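PDB 1HQZ: actin-binding protein from Saccharomyces cerevisiae, which binds the sides of actin filaments, but not actin monomers, and recruits and activates the ARP2/3 complex there, this chain being its N-terminal cofilin-homology domain. Local coordinates for residues K63-G67 against F99-F103. Residues are numbered along the deposited sequence; the frame is centred on the assembly and turned at random.
Sequences KVQYG and FAANF
V64, just before strand 65-67, and Y66, within it, meet F99, N102 and F103 where the strand packs against helix 99-103, the two axes 10.6 Å apart at closest approach and inclined at 35°. The pairing is a worked example of helix-on-sheet packing in the ADF-homology fold: strand 65-71 is the central strand of a mixed five-stranded sheet, and helix 93-110 lies across one face of it. Y66 does most of the work. With CG anti to the carbonyl carbon (chi1 -55°), its side chain slides past F99 in the opposite sense and carries OH to 3.5 Å from CB of N102 and 3.7 Å from CD1 of F99. Along the CD2/CE2 side of the ring, CE2 touches CA of F103 at 3.7 Å, and CD2 meets CD1 of F103 at an equal distance. The two ring planes are inclined at 40°, an oblique pairing. V64 extends the patch, its CG1 lying 3.9 Å from CD1 of F99. The amide of N102 turns to the N-terminal segment, where ND2 donates to the carbonyl of E4. Replacing Y66 by alanine is likely to leave a gap between strand and helix, where F99 and F103 would lose the tyrosine ring. Cohesion between the two segments is therefore van der Waals throughout, even the tyrosine hydroxyl touching carbon atoms of N102 and F99, while the polar bonding of N102 joins the helix to a third part of the chain.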
loop_
_atom_site.group_PDB
_atom_site.type_symbol
_atom_site.label_atom_id
_atom_site.label_comp_id
_atom_site.label_asym_id
_atom_site.label_seq_id
_atom_site.Cartn_x
_atom_site.Cartn_y
_atom_site.Cartn_z
ATOM N N LYS A 63 8.644 -10.298 -2.847
ATOM C CA LYS A 63 8.930 -8.933 -3.279
ATOM C C LYS A 63 8.529 -7.885 -2.263
ATOM O O LYS A 63 7.593 -8.084 -1.480
ATOM C CB LYS A 63 8.187 -8.614 -4.582
ATOM C CG LYS A 63 8.436 -9.574 -5.724
ATOM C CD LYS A 63 7.510 -9.245 -6.885
ATOM C CE LYS A 63 7.591 -10.290 -7.977
ATOM N NZ LYS A 63 6.695 -9.934 -9.110
ATOM N N VAL A 64 9.244 -6.764 -2.292
ATOM C CA VAL A 64 8.943 -5.636 -1.430
ATOM C C VAL A 64 7.876 -4.871 -2.201
ATOM O O VAL A 64 8.091 -4.483 -3.348
ATOM C CB VAL A 64 10.174 -4.725 -1.245
ATOM C CG1 VAL A 64 9.766 -3.421 -0.570
ATOM C CG2 VAL A 64 11.214 -5.431 -0.429
ATOM N N GLN A 65 6.722 -4.658 -1.588
ATOM C CA GLN A 65 5.650 -3.952 -2.271
ATOM C C GLN A 65 4.987 -2.922 -1.382
ATOM O O GLN A 65 5.186 -2.904 -0.173
ATOM C CB GLN A 65 4.587 -4.946 -2.744
ATOM C CG GLN A 65 5.131 -6.103 -3.571
ATOM C CD GLN A 65 4.081 -7.166 -3.828
ATOM O OE1 GLN A 65 3.466 -7.685 -2.895
ATOM N NE2 GLN A 65 3.875 -7.495 -5.092
ATOM N N TYR A 66 4.175 -2.070 -1.987
ATOM C CA TYR A 66 3.471 -1.066 -1.221
ATOM C C TYR A 66 2.019 -1.130 -1.619
ATOM O O TYR A 66 1.696 -1.267 -2.800
ATOM C CB TYR A 66 4.062 0.321 -1.490
ATOM C CG TYR A 66 5.552 0.353 -1.226
ATOM C CD1 TYR A 66 6.457 -0.056 -2.199
ATOM C CD2 TYR A 66 6.043 0.687 0.030
ATOM C CE1 TYR A 66 7.824 -0.146 -1.922
ATOM C CE2 TYR A 66 7.400 0.604 0.324
ATOM C CZ TYR A 66 8.283 0.179 -0.660
ATOM O OH TYR A 66 9.614 0.049 -0.361
ATOM N N GLY A 67 1.152 -1.071 -0.616
ATOM C CA GLY A 67 -0.276 -1.127 -0.859
ATOM C C GLY A 67 -0.938 0.141 -0.364
ATOM O O GLY A 67 -0.445 0.808 0.554
ATOM N N PHE A 99 14.360 -0.732 2.306
ATOM C CA PHE A 99 12.946 -0.611 2.640
ATOM C C PHE A 99 12.563 0.567 3.526
ATOM O O PHE A 99 11.671 1.330 3.180
ATOM C CB PHE A 99 12.449 -1.903 3.291
ATOM C CG PHE A 99 11.031 -1.814 3.796
ATOM C CD1 PHE A 99 9.965 -1.741 2.907
ATOM C CD2 PHE A 99 10.770 -1.785 5.162
ATOM C CE1 PHE A 99 8.649 -1.639 3.376
ATOM C CE2 PHE A 99 9.460 -1.683 5.642
ATOM C CZ PHE A 99 8.398 -1.611 4.743
ATOM N N ALA A 100 13.210 0.705 4.678
ATOM C CA ALA A 100 12.897 1.803 5.588
ATOM C C ALA A 100 12.980 3.133 4.851
ATOM O O ALA A 100 12.106 3.984 4.987
ATOM C CB ALA A 100 13.856 1.798 6.773
ATOM N N ALA A 101 14.030 3.308 4.059
ATOM C CA ALA A 101 14.203 4.547 3.306
ATOM C C ALA A 101 13.136 4.696 2.225
ATOM O O ALA A 101 12.523 5.761 2.092
ATOM C CB ALA A 101 15.604 4.592 2.678
ATOM N N ASN A 102 12.898 3.629 1.462
ATOM C CA ASN A 102 11.911 3.686 0.385
ATOM C C ASN A 102 10.459 3.797 0.837
ATOM O O ASN A 102 9.636 4.434 0.168
ATOM C CB ASN A 102 12.076 2.492 -0.553
ATOM C CG ASN A 102 13.354 2.574 -1.370
ATOM O OD1 ASN A 102 13.777 3.660 -1.755
ATOM N ND2 ASN A 102 13.965 1.430 -1.645
ATOM N N PHE A 103 10.134 3.184 1.966
ATOM C CA PHE A 103 8.770 3.252 2.466
ATOM C C PHE A 103 8.515 4.701 2.863
ATOM O O PHE A 103 7.448 5.241 2.613
ATOM C CB PHE A 103 8.592 2.309 3.666
ATOM C CG PHE A 103 7.154 2.149 4.121
ATOM C CD1 PHE A 103 6.096 2.470 3.282
ATOM C CD2 PHE A 103 6.863 1.631 5.383
ATOM C CE1 PHE A 103 4.771 2.278 3.685
ATOM C CE2 PHE A 103 5.530 1.434 5.797
ATOM C CZ PHE A 103 4.492 1.758 4.943
#